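Local coordinates for protein geranylgeranyl Pyrophosphate Synthetase (Geoglobus acetivorans, PDB 5JFQ) that catalyses the stepwise addition of isopentenyl diphosphate to dimethylallyl diphosphate, making mainly geranylgeranyl diphosphate and some farnesyl diphosphate, at residues B[200-214]-B[287-301]. Sequence-based numbering, arbitrary orientation.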
loop_
_atom_site.group_PDB
_atom_site.type_symbol
_atom_site.label_atom_id
_atom_site.label_comp_id
_atom_site.label_asym_id
_atom_site.label_seq_id
_atom_site.Cartn_x
_atom_site.Cartn_y
_atom_site.Cartn_z
ATOM N N ALA B 200 11.937 16.827 17.873
ATOM C CA ALA B 200 11.286 16.975 19.171
ATOM C C ALA B 200 9.855 16.459 19.131
ATOM O O ALA B 200 9.437 15.699 20.008
ATOM C CB ALA B 200 11.328 18.435 19.620
ATOM N N LEU B 201 9.079 16.867 18.124
ATOM C CA LEU B 201 7.727 16.335 18.001
ATOM C C LEU B 201 7.762 14.868 17.634
ATOM O O LEU B 201 6.896 14.097 18.060
ATOM C CB LEU B 201 6.942 17.120 16.964
ATOM C CG LEU B 201 6.600 18.525 17.444
ATOM C CD1 LEU B 201 6.142 19.403 16.285
ATOM C CD2 LEU B 201 5.533 18.432 18.522
ATOM N N TRP B 202 8.758 14.478 16.844
ATOM C CA TRP B 202 8.983 13.073 16.548
ATOM C C TRP B 202 9.154 12.281 17.836
ATOM O O TRP B 202 8.335 11.410 18.160
ATOM C CB TRP B 202 10.213 12.950 15.642
ATOM C CG TRP B 202 10.596 11.554 15.154
ATOM C CD1 TRP B 202 11.759 10.890 15.419
ATOM C CD2 TRP B 202 9.834 10.688 14.290
ATOM N NE1 TRP B 202 11.764 9.667 14.790
ATOM C CE2 TRP B 202 10.598 9.523 14.085
ATOM C CE3 TRP B 202 8.587 10.787 13.673
ATOM C CZ2 TRP B 202 10.153 8.469 13.295
ATOM C CZ3 TRP B 202 8.151 9.746 12.891
ATOM C CH2 TRP B 202 8.928 8.601 12.708
ATOM N N ASN B 203 10.201 12.602 18.604
ATOM C CA ASN B 203 10.486 11.857 19.827
ATOM C C ASN B 203 9.272 11.813 20.746
ATOM O O ASN B 203 8.951 10.765 21.319
ATOM C CB ASN B 203 11.691 12.475 20.535
ATOM C CG ASN B 203 13.015 12.008 19.947
ATOM O OD1 ASN B 203 13.046 11.303 18.942
ATOM N ND2 ASN B 203 14.116 12.397 20.579
ATOM N N TYR B 204 8.554 12.931 20.862
ATOM C CA TYR B 204 7.323 12.927 21.641
ATOM C C TYR B 204 6.353 11.868 21.133
ATOM O O TYR B 204 5.791 11.095 21.918
ATOM C CB TYR B 204 6.677 14.303 21.598
ATOM C CG TYR B 204 5.230 14.298 22.000
ATOM C CD1 TYR B 204 4.859 14.407 23.326
ATOM C CD2 TYR B 204 4.230 14.197 21.049
ATOM C CE1 TYR B 204 3.524 14.419 23.694
ATOM C CE2 TYR B 204 2.899 14.206 21.403
ATOM C CZ TYR B 204 2.550 14.318 22.725
ATOM O OH TYR B 204 1.224 14.322 23.083
ATOM N N GLY B 205 6.141 11.819 19.816
ATOM C CA GLY B 205 5.159 10.898 19.273
ATOM C C GLY B 205 5.549 9.445 19.468
ATOM O O GLY B 205 4.709 8.610 19.797
ATOM N N ILE B 206 6.822 9.123 19.268
ATOM C CA ILE B 206 7.257 7.748 19.458
ATOM C C ILE B 206 7.060 7.334 20.901
ATOM O O ILE B 206 6.437 6.305 21.195
ATOM C CB ILE B 206 8.722 7.578 19.036
ATOM C CG1 ILE B 206 8.848 7.695 17.524
ATOM C CG2 ILE B 206 9.266 6.266 19.544
ATOM C CD1 ILE B 206 9.637 8.888 17.128
ATOM N N TYR B 207 7.601 8.129 21.820
ATOM C CA TYR B 207 7.535 7.771 23.229
ATOM C C TYR B 207 6.094 7.669 23.685
ATOM O O TYR B 207 5.723 6.718 24.386
ATOM C CB TYR B 207 8.315 8.783 24.056
ATOM C CG TYR B 207 9.770 8.782 23.677
ATOM C CD1 TYR B 207 10.370 7.622 23.225
ATOM C CD2 TYR B 207 10.535 9.938 23.745
ATOM C CE1 TYR B 207 11.684 7.595 22.867
ATOM C CE2 TYR B 207 11.865 9.922 23.387
ATOM C CZ TYR B 207 12.433 8.739 22.946
ATOM O OH TYR B 207 13.760 8.700 22.580
ATOM N N SER B 208 5.256 8.605 23.257
ATOM C CA SER B 208 3.843 8.465 23.553
ATOM C C SER B 208 3.310 7.147 23.012
ATOM O O SER B 208 2.480 6.501 23.655
ATOM C CB SER B 208 3.078 9.645 22.980
ATOM O OG SER B 208 3.720 10.846 23.367
ATOM N N GLY B 209 3.813 6.707 21.859
ATOM C CA GLY B 209 3.333 5.459 21.292
ATOM C C GLY B 209 3.712 4.259 22.137
ATOM O O GLY B 209 2.861 3.444 22.505
ATOM N N ILE B 210 4.994 4.146 22.473
ATOM C CA ILE B 210 5.457 3.001 23.243
ATOM C C ILE B 210 4.736 2.924 24.578
ATOM O O ILE B 210 4.134 1.900 24.918
ATOM C CB ILE B 210 6.978 3.069 23.415
ATOM C CG1 ILE B 210 7.604 3.059 22.018
ATOM C CG2 ILE B 210 7.456 1.914 24.282
ATOM C CD1 ILE B 210 9.056 3.387 21.988
ATOM N N GLY B 211 4.776 4.003 25.348
ATOM C CA GLY B 211 3.984 4.051 26.564
ATOM C C GLY B 211 2.527 3.716 26.320
ATOM O O GLY B 211 1.925 2.938 27.065
ATOM N N PHE B 212 1.945 4.281 25.258
ATOM C CA PHE B 212 0.556 3.981 24.928
ATOM C C PHE B 212 0.370 2.502 24.661
ATOM O O PHE B 212 -0.685 1.939 24.971
ATOM C CB PHE B 212 0.125 4.800 23.715
ATOM C CG PHE B 212 -1.195 4.410 23.145
ATOM C CD1 PHE B 212 -2.371 4.822 23.741
ATOM C CD2 PHE B 212 -1.263 3.665 21.983
ATOM C CE1 PHE B 212 -3.597 4.477 23.197
ATOM C CE2 PHE B 212 -2.486 3.316 21.434
ATOM C CZ PHE B 212 -3.651 3.716 22.043
ATOM N N GLN B 213 1.391 1.854 24.103
ATOM C CA GLN B 213 1.294 0.422 23.842
ATOM C C GLN B 213 1.397 -0.377 25.131
ATOM O O GLN B 213 0.554 -1.239 25.410
ATOM C CB GLN B 213 2.391 -0.015 22.870
ATOM C CG GLN B 213 2.327 -1.495 22.537
ATOM C CD GLN B 213 1.076 -1.853 21.754
ATOM O OE1 GLN B 213 0.776 -1.237 20.727
ATOM N NE2 GLN B 213 0.330 -2.844 22.244
ATOM N N ILE B 214 2.449 -0.119 25.911
ATOM C CA ILE B 214 2.628 -0.813 27.178
ATOM C C ILE B 214 1.359 -0.728 28.006
ATOM O O ILE B 214 0.906 -1.726 28.581
ATOM C CB ILE B 214 3.836 -0.234 27.928
ATOM C CG1 ILE B 214 5.054 -0.225 27.004
ATOM C CG2 ILE B 214 4.100 -1.045 29.186
ATOM C CD1 ILE B 214 6.254 0.483 27.578
ATOM N N ALA B 287 6.242 2.185 31.132
ATOM C CA ALA B 287 5.319 3.007 30.352
ATOM C C ALA B 287 5.377 4.468 30.790
ATOM O O ALA B 287 5.385 5.376 29.949
ATOM C CB ALA B 287 3.890 2.473 30.473
ATOM N N ARG B 288 5.431 4.711 32.104
ATOM C CA ARG B 288 5.449 6.080 32.605
ATOM C C ARG B 288 6.740 6.792 32.228
ATOM O O ARG B 288 6.713 7.978 31.876
ATOM C CB ARG B 288 5.255 6.097 34.121
ATOM N N GLU B 289 7.883 6.093 32.279
ATOM C CA GLU B 289 9.114 6.789 31.917
ATOM C C GLU B 289 9.197 7.082 30.426
ATOM O O GLU B 289 10.084 7.832 30.009
ATOM C CB GLU B 289 10.359 6.019 32.377
ATOM C CG GLU B 289 10.250 4.518 32.390
ATOM N N TYR B 290 8.282 6.537 29.622
ATOM C CA TYR B 290 8.207 6.911 28.214
ATOM C C TYR B 290 7.392 8.184 28.023
ATOM O O TYR B 290 7.847 9.128 27.365
ATOM C CB TYR B 290 7.619 5.758 27.398
ATOM C CG TYR B 290 8.694 4.837 26.894
ATOM C CD1 TYR B 290 9.654 5.308 26.002
ATOM C CD2 TYR B 290 8.778 3.513 27.326
ATOM C CE1 TYR B 290 10.663 4.485 25.541
ATOM C CE2 TYR B 290 9.780 2.680 26.873
ATOM C CZ TYR B 290 10.722 3.171 25.977
ATOM O OH TYR B 290 11.740 2.372 25.499
ATOM N N ILE B 291 6.186 8.219 28.601
ATOM C CA ILE B 291 5.338 9.406 28.535
ATOM C C ILE B 291 6.075 10.627 29.062
ATOM O O ILE B 291 5.931 11.736 28.532
ATOM C CB ILE B 291 4.033 9.158 29.306
ATOM C CG1 ILE B 291 3.257 8.040 28.630
ATOM C CG2 ILE B 291 3.221 10.436 29.453
ATOM C CD1 ILE B 291 3.367 7.989 27.141
ATOM N N GLU B 292 6.876 10.447 30.108
ATOM C CA GLU B 292 7.669 11.555 30.614
ATOM C C GLU B 292 8.742 11.950 29.612
ATOM O O GLU B 292 8.941 13.143 29.346
ATOM C CB GLU B 292 8.266 11.181 31.969
ATOM C CG GLU B 292 7.199 11.006 33.037
ATOM C CD GLU B 292 6.435 12.296 33.309
ATOM O OE1 GLU B 292 7.108 13.299 33.638
ATOM O OE2 GLU B 292 5.181 12.306 33.192
ATOM N N MET B 293 9.410 10.962 29.010
ATOM C CA MET B 293 10.359 11.257 27.944
ATOM C C MET B 293 9.697 11.988 26.778
ATOM O O MET B 293 10.373 12.716 26.039
ATOM C CB MET B 293 11.005 9.965 27.456
ATOM C CG MET B 293 12.525 9.984 27.431
ATOM S SD MET B 293 13.207 8.415 26.810
ATOM C CE MET B 293 12.246 7.198 27.723
ATOM N N ALA B 294 8.390 11.807 26.598
ATOM C CA ALA B 294 7.675 12.556 25.576
ATOM C C ALA B 294 7.503 14.011 25.992
ATOM O O ALA B 294 7.801 14.928 25.215
ATOM C CB ALA B 294 6.323 11.900 25.305
ATOM N N LYS B 295 7.018 14.240 27.220
ATOM C CA LYS B 295 6.866 15.600 27.728
ATOM C C LYS B 295 8.203 16.328 27.729
ATOM O O LYS B 295 8.368 17.355 27.064
ATOM C CB LYS B 295 6.279 15.580 29.135
ATOM C CG LYS B 295 4.898 14.994 29.244
ATOM C CD LYS B 295 4.757 14.333 30.607
ATOM C CE LYS B 295 3.353 13.846 30.857
ATOM N NZ LYS B 295 3.231 13.299 32.229
ATOM N N LYS B 296 9.180 15.791 28.462
ATOM C CA LYS B 296 10.491 16.423 28.533
ATOM C C LYS B 296 11.082 16.642 27.156
ATOM O O LYS B 296 11.974 17.484 26.999
ATOM C CB LYS B 296 11.447 15.582 29.378
ATOM N N ASN B 297 10.603 15.907 26.157
ATOM C CA ASN B 297 11.009 16.183 24.790
ATOM C C ASN B 297 10.215 17.345 24.220
ATOM O O ASN B 297 10.773 18.223 23.548
ATOM C CB ASN B 297 10.833 14.939 23.930
ATOM C CG ASN B 297 12.004 14.713 23.017
ATOM O OD1 ASN B 297 12.161 15.404 22.023
ATOM N ND2 ASN B 297 12.859 13.764 23.366
ATOM N N LEU B 298 8.917 17.381 24.516
ATOM C CA LEU B 298 7.987 18.392 24.019
ATOM C C LEU B 298 8.314 19.801 24.517
ATOM O O LEU B 298 7.665 20.765 24.089
ATOM C CB LEU B 298 6.578 17.971 24.427
ATOM C CG LEU B 298 5.358 18.662 23.851
ATOM C CD1 LEU B 298 5.515 18.751 22.358
ATOM C CD2 LEU B 298 4.133 17.858 24.230
ATOM N N GLU B 299 9.331 19.927 25.376
ATOM C CA GLU B 299 9.702 21.204 25.977
ATOM C C GLU B 299 10.337 22.160 24.966
ATOM O O GLU B 299 10.246 23.386 25.124
ATOM C CB GLU B 299 10.650 20.935 27.151
ATOM C CG GLU B 299 11.360 22.145 27.719
ATOM C CD GLU B 299 12.175 21.799 28.949
ATOM O OE1 GLU B 299 12.226 20.593 29.295
ATOM O OE2 GLU B 299 12.755 22.730 29.564
ATOM N N VAL B 300 10.970 21.621 23.922
ATOM C CA VAL B 300 11.585 22.434 22.884
ATOM C C VAL B 300 10.573 23.352 22.206
ATOM O O VAL B 300 10.952 24.367 21.612
ATOM C CB VAL B 300 12.300 21.475 21.904
ATOM C CG1 VAL B 300 12.401 22.047 20.500
ATOM C CG2 VAL B 300 13.682 21.116 22.451
ATOM N N ILE B 301 9.294 23.053 22.320
ATOM C CA ILE B 301 8.242 23.884 21.748
ATOM C C ILE B 301 7.805 24.917 22.776
ATOM O O ILE B 301 7.849 24.673 23.985
ATOM C CB ILE B 301 7.063 23.009 21.276
ATOM C CG1 ILE B 301 7.474 22.246 20.023
ATOM C CG2 ILE B 301 5.799 23.847 21.026
ATOM C CD1 ILE B 301 6.312 21.842 19.168
#
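Tyr204 and Ala294 bring their CA atoms within 4.0 Å of each other where helices 195-221 and 280-298 run antiparallel. The axes of segments 200-214 and 287-298 come within 7.6 Å, at 163° between their directions. The mainly helical fold is that of the FPP/GGPP synthase family, and the interface packs knobs-into-holes: Tyr207 sits among Tyr290, Met293, Ala294 and Asn297, while Tyr290 sits among Tyr207, Ile210, Gly211 and Ile214. Met293, its chain bent at chi3, carries SD over one face of the Tyr207 ring, 4.1 Å from the centroid, a Met-aromatic contact. The two tyrosine rings meet obliquely, Tyr207 CD1 lying 3.7 Å from Tyr290 CD1 with the planes at 37°. Ile210 covers one face of Tyr290 through CG2, a CH-pi contact at 3.8 Å from the centroid; chi1 of -60° sets this methyl anti to the backbone N. With an alanine at Tyr207, a gap would probably open between Tyr290 and Met293, leaving the sulfur without its aromatic partner. On the flank facing helix 305-316, Tyr204 lies alongside Leu298, and its OH is hydrogen-bonded to Leu310 O. Helix 195-221 also carries Gln213, which probably binds dimethylallyl diphosphate, as in related enzymes. Ser208 OG donates to Tyr204 O from above the carbonyl plane and touches Ala294 CB at 3.4 Å.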